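Local coordinates for protein piwi (Drosophila melanogaster, PDB 6KR6) that binds piRNAs of 24 to 30 nucleotides and, in complex with them, represses transposable elements by governing their methylation, at residues A[565-570]-A[765-770]; A[724-729]-A[759-764]. All blocks are in the same frame, centred on the assembly; numbering follows the deposited sequence.

Contact 1 (A[565-570]-A[765-770]). With nucleotides of chain B.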
loop_
_atom_site.group_PDB
_atom_site.type_symbol
_atom_site.label_atom_id
_atom_site.label_comp_id
_atom_site.label_asym_id
_atom_site.label_seq_id
_atom_site.Cartn_x
_atom_site.Cartn_y
_atom_site.Cartn_z
ATOM N N PRO A 565 -21.024 -15.352 12.134
ATOM C CA PRO A 565 -21.702 -14.467 13.099
ATOM C C PRO A 565 -22.787 -13.610 12.474
ATOM O O PRO A 565 -23.832 -13.395 13.102
ATOM C CB PRO A 565 -20.555 -13.609 13.655
ATOM C CG PRO A 565 -19.312 -14.353 13.318
ATOM C CD PRO A 565 -19.592 -15.044 12.023
ATOM N N TRP A 566 -22.571 -13.097 11.266
ATOM C CA TRP A 566 -23.569 -12.277 10.593
ATOM C C TRP A 566 -23.360 -12.376 9.087
ATOM O O TRP A 566 -22.420 -13.018 8.610
ATOM C CB TRP A 566 -23.517 -10.825 11.088
ATOM C CG TRP A 566 -22.241 -10.083 10.778
ATOM C CD1 TRP A 566 -21.879 -9.536 9.580
ATOM C CD2 TRP A 566 -21.177 -9.781 11.691
ATOM N NE1 TRP A 566 -20.654 -8.926 9.686
ATOM C CE2 TRP A 566 -20.201 -9.062 10.972
ATOM C CE3 TRP A 566 -20.951 -10.056 13.043
ATOM C CZ2 TRP A 566 -19.021 -8.615 11.557
ATOM C CZ3 TRP A 566 -19.778 -9.610 13.623
ATOM C CH2 TRP A 566 -18.829 -8.898 12.880
ATOM N N MET A 567 -24.247 -11.726 8.335
ATOM C CA MET A 567 -24.232 -11.808 6.881
ATOM C C MET A 567 -24.858 -10.542 6.310
ATOM O O MET A 567 -25.604 -9.832 6.988
ATOM C CB MET A 567 -24.961 -13.076 6.398
ATOM C CG MET A 567 -25.102 -13.266 4.880
ATOM S SD MET A 567 -23.581 -13.145 3.915
ATOM C CE MET A 567 -22.473 -14.195 4.842
ATOM N N ILE A 568 -24.525 -10.260 5.057
ATOM C CA ILE A 568 -25.026 -9.099 4.348
ATOM C C ILE A 568 -26.132 -9.548 3.400
ATOM O O ILE A 568 -26.225 -10.719 3.020
ATOM C CB ILE A 568 -23.878 -8.387 3.591
ATOM C CG1 ILE A 568 -24.341 -7.065 2.977
ATOM C CG2 ILE A 568 -23.297 -9.301 2.521
ATOM C CD1 ILE A 568 -24.910 -6.101 3.976
ATOM N N GLU A 569 -27.002 -8.610 3.030
ATOM C CA GLU A 569 -28.004 -8.864 1.998
ATOM C C GLU A 569 -27.314 -8.926 0.641
ATOM O O GLU A 569 -26.789 -7.920 0.156
ATOM C CB GLU A 569 -29.075 -7.778 2.021
ATOM C CG GLU A 569 -30.023 -7.855 3.208
ATOM C CD GLU A 569 -31.050 -6.739 3.202
ATOM O OE1 GLU A 569 -30.704 -5.623 2.758
ATOM O OE2 GLU A 569 -32.199 -6.977 3.631
ATOM N N LEU A 570 -27.314 -10.105 0.021
ATOM C CA LEU A 570 -26.556 -10.349 -1.208
ATOM C C LEU A 570 -27.489 -10.774 -2.332
ATOM O O LEU A 570 -27.923 -11.938 -2.375
ATOM C CB LEU A 570 -25.489 -11.415 -0.969
ATOM C CG LEU A 570 -24.626 -11.831 -2.161
ATOM C CD1 LEU A 570 -23.821 -10.651 -2.681
ATOM C CD2 LEU A 570 -23.711 -12.983 -1.778
ATOM N N CYS A 765 -17.301 -5.265 1.971
ATOM C CA CYS A 765 -16.545 -4.596 3.026
ATOM C C CYS A 765 -17.155 -4.765 4.418
ATOM O O CYS A 765 -16.552 -4.301 5.391
ATOM C CB CYS A 765 -16.407 -3.105 2.707
ATOM S SG CYS A 765 -15.069 -2.712 1.557
ATOM N N HIS A 766 -18.312 -5.418 4.548
ATOM C CA HIS A 766 -19.001 -5.545 5.829
ATOM C C HIS A 766 -18.748 -6.873 6.537
ATOM O O HIS A 766 -19.321 -7.099 7.608
ATOM C CB HIS A 766 -20.518 -5.380 5.641
ATOM C CG HIS A 766 -20.958 -3.975 5.367
ATOM N ND1 HIS A 766 -20.837 -3.385 4.128
ATOM C CD2 HIS A 766 -21.541 -3.052 6.168
ATOM C CE1 HIS A 766 -21.315 -2.154 4.180
ATOM N NE2 HIS A 766 -21.749 -1.927 5.407
ATOM N N LEU A 767 -17.915 -7.754 5.981
ATOM C CA LEU A 767 -17.898 -9.156 6.383
ATOM C C LEU A 767 -16.595 -9.586 7.055
ATOM O O LEU A 767 -16.257 -10.772 7.049
ATOM C CB LEU A 767 -18.181 -10.049 5.176
ATOM C CG LEU A 767 -19.574 -9.960 4.547
ATOM C CD1 LEU A 767 -19.582 -10.623 3.179
ATOM C CD2 LEU A 767 -20.616 -10.594 5.455
ATOM N N TYR A 768 -15.851 -8.651 7.643
ATOM C CA TYR A 768 -14.659 -9.001 8.414
ATOM C C TYR A 768 -15.070 -9.148 9.874
ATOM O O TYR A 768 -15.343 -8.155 10.554
ATOM C CB TYR A 768 -13.559 -7.957 8.248
ATOM C CG TYR A 768 -12.251 -8.364 8.894
ATOM C CD1 TYR A 768 -11.534 -9.457 8.424
ATOM C CD2 TYR A 768 -11.734 -7.656 9.972
ATOM C CE1 TYR A 768 -10.342 -9.838 9.011
ATOM C CE2 TYR A 768 -10.541 -8.027 10.562
ATOM C CZ TYR A 768 -9.850 -9.117 10.079
ATOM O OH TYR A 768 -8.664 -9.488 10.666
ATOM N N TYR A 769 -15.097 -10.389 10.358
ATOM C CA TYR A 769 -15.722 -10.702 11.636
ATOM C C TYR A 769 -14.889 -10.298 12.846
ATOM O O TYR A 769 -15.425 -10.280 13.960
ATOM C CB TYR A 769 -16.040 -12.196 11.692
ATOM C CG TYR A 769 -17.061 -12.622 10.662
ATOM C CD1 TYR A 769 -18.171 -11.830 10.392
ATOM C CD2 TYR A 769 -16.908 -13.803 9.949
ATOM C CE1 TYR A 769 -19.104 -12.209 9.448
ATOM C CE2 TYR A 769 -17.836 -14.189 9.002
ATOM C CZ TYR A 769 -18.932 -13.389 8.756
ATOM O OH TYR A 769 -19.855 -13.771 7.813
ATOM N N ASN A 770 -13.608 -9.980 12.672
ATOM C CA ASN A 770 -12.820 -9.469 13.786
ATOM C C ASN A 770 -13.078 -7.995 14.061
ATOM O O ASN A 770 -12.567 -7.468 15.056
ATOM C CB ASN A 770 -11.325 -9.684 13.532
ATOM C CG ASN A 770 -10.800 -10.954 14.173
ATOM O OD1 ASN A 770 -11.569 -11.842 14.539
ATOM N ND2 ASN A 770 -9.482 -11.046 14.315
ATOM P P U B 4 -7.118 -7.446 14.065
ATOM O OP1 U B 4 -7.541 -8.453 13.060
ATOM O OP2 U B 4 -6.035 -7.767 15.030
ATOM O "O5'" U B 4 -6.702 -6.126 13.280
ATOM C "C5'" U B 4 -7.686 -5.340 12.618
ATOM C "C4'" U B 4 -7.385 -3.867 12.717
ATOM O "O4'" U B 4 -7.295 -3.488 14.119
ATOM C "C3'" U B 4 -6.076 -3.421 12.065
ATOM O "O3'" U B 4 -6.255 -2.148 11.446
ATOM C "C2'" U B 4 -5.125 -3.290 13.251
ATOM O "O2'" U B 4 -4.060 -2.385 13.055
ATOM C "C1'" U B 4 -6.068 -2.827 14.358
ATOM N N1 U B 4 -5.605 -3.176 15.711
ATOM C C2 U B 4 -5.976 -2.359 16.762
ATOM O O2 U B 4 -6.689 -1.378 16.622
ATOM N N3 U B 4 -5.495 -2.742 17.989
ATOM C C4 U B 4 -4.689 -3.828 18.264
ATOM O O4 U B 4 -4.334 -4.042 19.425
ATOM C C5 U B 4 -4.338 -4.617 17.123
ATOM C C6 U B 4 -4.794 -4.268 15.915
ATOM P P U B 3 -7.146 -10.481 18.581
ATOM O OP1 U B 3 -7.183 -11.427 17.435
ATOM O OP2 U B 3 -5.861 -10.196 19.269
ATOM O "O5'" U B 3 -7.763 -9.098 18.087
ATOM C "C5'" U B 3 -8.952 -9.069 17.311
ATOM C "C4'" U B 3 -9.386 -7.652 17.023
ATOM O "O4'" U B 3 -9.623 -6.945 18.263
ATOM C "C3'" U B 3 -8.380 -6.783 16.283
ATOM O "O3'" U B 3 -8.429 -7.001 14.884
ATOM C "C2'" U B 3 -8.789 -5.364 16.682
ATOM O "O2'" U B 3 -9.821 -4.879 15.837
ATOM C "C1'" U B 3 -9.366 -5.570 18.089
ATOM N N1 U B 3 -8.477 -5.089 19.173
ATOM C C2 U B 3 -8.606 -3.761 19.539
ATOM O O2 U B 3 -9.396 -3.004 19.000
ATOM N N3 U B 3 -7.778 -3.348 20.553
ATOM C C4 U B 3 -6.854 -4.115 21.231
ATOM O O4 U B 3 -6.180 -3.598 22.123
ATOM C C5 U B 3 -6.783 -5.480 20.801
ATOM C C6 U B 3 -7.578 -5.911 19.813
#
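Residues 565-568 and 766-769 run in nearly opposite directions, 169° apart end to end, with CA atoms of Met567 and Leu767 6.9 Å from each other. Trp566 has CG between the backbone N and the carbonyl carbon (chi1 64°), which turns NE1 to His766 O at 3.1 Å; the acceptor lies in the ring plane, and the bond is nearly straight at 167°. In return, the Tyr769 hydroxyl donates to Trp566 O, OH to O 2.8 Å, almost in line with the carbonyl. The two rings are perpendicular: Tyr769 pushes its CD1-CE1 edge onto one indole face, an edge-to-face stack with CD1 3.5 Å from Trp566 CE2. Pro565 CD lies over the centre of one face of the Tyr769 ring, a CH-pi contact, and Leu767 O over the centre of the opposite face; the phenol is sandwiched while the hydrogen bond holds its OH end. Leu767 points CD1 at Ile568 CG2 (4.0 Å). Within the Piwi domain the 765-770 loop carries Tyr768 and Asn770 to the bound RNA: Tyr768 OH donates to OP1 of U4 of chain B at 2.8 Å, and Asn770 ND2 bonds O of the C-terminal Leu810 and adds a weak bond to the same phosphate oxygen. Helix 546-560 packs on Pro565 and Tyr769, helix 601-605 on Met567, and helix 779-795 on Tyr768, while strand 567-568 pairs with strand 409-411.

Contact 2 (A[724-729]-A[759-764])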
loop_
_atom_site.group_PDB
_atom_site.type_symbol
_atom_site.label_atom_id
_atom_site.label_comp_id
_atom_site.label_asym_id
_atom_site.label_seq_id
_atom_site.Cartn_x
_atom_site.Cartn_y
_atom_site.Cartn_z
ATOM N N TYR A 724 -10.657 1.678 -15.869
ATOM C CA TYR A 724 -12.010 1.580 -15.327
ATOM C C TYR A 724 -11.861 1.308 -13.836
ATOM O O TYR A 724 -11.662 0.164 -13.416
ATOM C CB TYR A 724 -12.806 0.486 -16.031
ATOM C CG TYR A 724 -14.118 0.132 -15.357
ATOM C CD1 TYR A 724 -14.884 1.101 -14.715
ATOM C CD2 TYR A 724 -14.586 -1.177 -15.355
ATOM C CE1 TYR A 724 -16.076 0.777 -14.093
ATOM C CE2 TYR A 724 -15.777 -1.510 -14.738
ATOM C CZ TYR A 724 -16.517 -0.530 -14.108
ATOM O OH TYR A 724 -17.703 -0.860 -13.494
ATOM N N ASP A 725 -11.952 2.363 -13.031
ATOM C CA ASP A 725 -11.684 2.253 -11.607
ATOM C C ASP A 725 -12.466 3.323 -10.861
ATOM O O ASP A 725 -13.122 4.180 -11.460
ATOM C CB ASP A 725 -10.184 2.376 -11.317
ATOM C CG ASP A 725 -9.562 3.589 -11.972
ATOM O OD1 ASP A 725 -10.169 4.135 -12.917
ATOM O OD2 ASP A 725 -8.463 3.998 -11.541
ATOM N N PHE A 726 -12.385 3.261 -9.535
ATOM C CA PHE A 726 -13.067 4.231 -8.688
ATOM C C PHE A 726 -12.396 4.265 -7.322
ATOM O O PHE A 726 -11.516 3.457 -7.012
ATOM C CB PHE A 726 -14.561 3.908 -8.556
ATOM C CG PHE A 726 -14.849 2.567 -7.933
ATOM C CD1 PHE A 726 -14.956 1.432 -8.720
ATOM C CD2 PHE A 726 -15.029 2.446 -6.564
ATOM C CE1 PHE A 726 -15.227 0.200 -8.152
ATOM C CE2 PHE A 726 -15.299 1.217 -5.992
ATOM C CZ PHE A 726 -15.399 0.092 -6.787
ATOM N N TYR A 727 -12.821 5.231 -6.515
ATOM C CA TYR A 727 -12.417 5.346 -5.124
ATOM C C TYR A 727 -13.614 5.068 -4.226
ATOM O O TYR A 727 -14.762 5.334 -4.591
ATOM C CB TYR A 727 -11.854 6.738 -4.812
ATOM C CG TYR A 727 -10.582 7.088 -5.551
ATOM C CD1 TYR A 727 -9.364 6.527 -5.184
ATOM C CD2 TYR A 727 -10.594 7.997 -6.601
ATOM C CE1 TYR A 727 -8.198 6.851 -5.853
ATOM C CE2 TYR A 727 -9.433 8.328 -7.274
ATOM C CZ TYR A 727 -8.239 7.754 -6.896
ATOM O OH TYR A 727 -7.083 8.083 -7.566
ATOM N N LEU A 728 -13.333 4.532 -3.043
ATOM C CA LEU A 728 -14.372 4.238 -2.067
ATOM C C LEU A 728 -13.825 4.482 -0.671
ATOM O O LEU A 728 -12.702 4.075 -0.356
ATOM C CB LEU A 728 -14.871 2.795 -2.199
ATOM C CG LEU A 728 -15.715 2.210 -1.060
ATOM C CD1 LEU A 728 -17.069 2.893 -0.965
ATOM C CD2 LEU A 728 -15.885 0.703 -1.217
ATOM N N VAL A 729 -14.614 5.163 0.149
ATOM C CA VAL A 729 -14.355 5.291 1.575
ATOM C C VAL A 729 -15.354 4.386 2.280
ATOM O O VAL A 729 -16.566 4.620 2.226
ATOM C CB VAL A 729 -14.474 6.744 2.051
ATOM C CG1 VAL A 729 -14.621 6.793 3.565
ATOM C CG2 VAL A 729 -13.260 7.543 1.611
ATOM N N LYS A 759 -21.590 -1.102 -5.230
ATOM C CA LYS A 759 -22.429 -1.510 -4.108
ATOM C C LYS A 759 -22.049 -2.899 -3.613
ATOM O O LYS A 759 -22.030 -3.148 -2.403
ATOM C CB LYS A 759 -23.906 -1.467 -4.504
ATOM C CG LYS A 759 -24.860 -1.541 -3.319
ATOM C CD LYS A 759 -26.316 -1.470 -3.751
ATOM C CE LYS A 759 -26.782 -2.784 -4.360
ATOM N NZ LYS A 759 -28.238 -2.762 -4.673
ATOM N N LEU A 760 -21.729 -3.814 -4.532
ATOM C CA LEU A 760 -21.293 -5.147 -4.127
ATOM C C LEU A 760 -19.984 -5.087 -3.353
ATOM O O LEU A 760 -19.796 -5.821 -2.376
ATOM C CB LEU A 760 -21.150 -6.049 -5.353
ATOM C CG LEU A 760 -20.511 -7.421 -5.123
ATOM C CD1 LEU A 760 -21.295 -8.222 -4.094
ATOM C CD2 LEU A 760 -20.403 -8.188 -6.432
ATOM N N THR A 761 -19.062 -4.219 -3.774
ATOM C CA THR A 761 -17.801 -4.085 -3.051
ATOM C C THR A 761 -18.021 -3.491 -1.663
ATOM O O THR A 761 -17.426 -3.954 -0.677
ATOM C CB THR A 761 -16.826 -3.229 -3.859
ATOM O OG1 THR A 761 -16.710 -3.762 -5.185
ATOM C CG2 THR A 761 -15.459 -3.226 -3.203
ATOM N N TYR A 762 -18.881 -2.476 -1.560
ATOM C CA TYR A 762 -19.196 -1.915 -0.251
ATOM C C TYR A 762 -19.851 -2.958 0.650
ATOM O O TYR A 762 -19.597 -2.992 1.860
ATOM C CB TYR A 762 -20.095 -0.686 -0.406
ATOM C CG TYR A 762 -20.323 0.074 0.885
ATOM C CD1 TYR A 762 -19.255 0.557 1.629
ATOM C CD2 TYR A 762 -21.609 0.322 1.350
ATOM C CE1 TYR A 762 -19.458 1.255 2.805
ATOM C CE2 TYR A 762 -21.822 1.021 2.524
ATOM C CZ TYR A 762 -20.745 1.485 3.247
ATOM O OH TYR A 762 -20.953 2.181 4.415
ATOM N N LYS A 763 -20.693 -3.822 0.073
ATOM C CA LYS A 763 -21.268 -4.929 0.834
ATOM C C LYS A 763 -20.183 -5.872 1.336
ATOM O O LYS A 763 -20.137 -6.211 2.525
ATOM C CB LYS A 763 -22.273 -5.696 -0.028
ATOM C CG LYS A 763 -23.635 -5.046 -0.164
ATOM C CD LYS A 763 -24.525 -5.863 -1.088
ATOM C CE LYS A 763 -25.867 -5.191 -1.326
ATOM N NZ LYS A 763 -26.659 -5.045 -0.073
ATOM N N MET A 764 -19.299 -6.310 0.435
ATOM C CA MET A 764 -18.221 -7.215 0.817
ATOM C C MET A 764 -17.284 -6.590 1.840
ATOM O O MET A 764 -16.531 -7.315 2.499
ATOM C CB MET A 764 -17.431 -7.649 -0.420
ATOM C CG MET A 764 -18.244 -8.438 -1.438
ATOM S SD MET A 764 -19.039 -9.900 -0.744
ATOM C CE MET A 764 -17.627 -10.775 -0.080
#
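Leu728 and Tyr762 make the closest approach between strand 725-729 and residues 759-764 of helix 754-764; the axes of these segments come within 10.2 Å and diverge by 35° in their N-to-C directions. Leu728 carries CG anti to its backbone N (chi1 166°), which extends the isobutyl group toward the helix. Its CD1 branch meets Tyr762 CD1 at 4.1 Å, the two side chains crossing at about a right angle and the methyl approaching the phenol ring obliquely. The other branch, CD2, lies 4.4 Å from Thr761 CG2, so the fork of Leu728 reaches two successive helix residues.

Away from this leucine the fit is looser. Phe726 presents the CZ end of its ring to Thr761, whose OG1 lies near the ring plane at 4.4 Å from CZ, a distance of light contact. That hydroxyl is engaged elsewhere, hydrogen-bonded to Tyr650 OH and to Met757 O one helical turn earlier. Farther along, Val729 brings its carbonyl oxygen to 4.5 Å from Tyr762 CE1. Only 166 Å² is buried altogether, and the touching residues are all buried in the fold; the solvent side belongs to Lys759, which points away from the strand.

Tyr743 of the adjacent antiparallel strand 741-745 meets the Phe726 ring and touches Leu728 and Thr761, lying against both elements. Strand 712-714 also flanks strand 725-729, and Pro710 packs against Tyr762. Inside the Piwi domain, away from its annotated sites, helix 754-764 thus contacts strand 725-729 and, through Leu760 and Met764, strand 575-584.

How the contacts relate
Helix 754-764 joins the two contacts: contact 2 uses its last turns, and contact 1 begins in the loop that follows, their centres 15 Å apart within the Piwi domain. Lys763 bridges them, its NZ donating to Glu569 O at 2.9 Å and its CG lying 3.8 Å from Ile568 CG1; Leu760 CD1 adds a 3.8 Å contact with Leu570 CD1. Tyr762 and His766 also meet edge-to-face. Contact 1 touches the RNA directly, whereas the nearest atom of contact 2 is about 12 Å from it. The Tyr768 side chain is about 4 Å from that of Leu810, which with Gln556 binds a zinc ion here and probably magnesium in the functional protein.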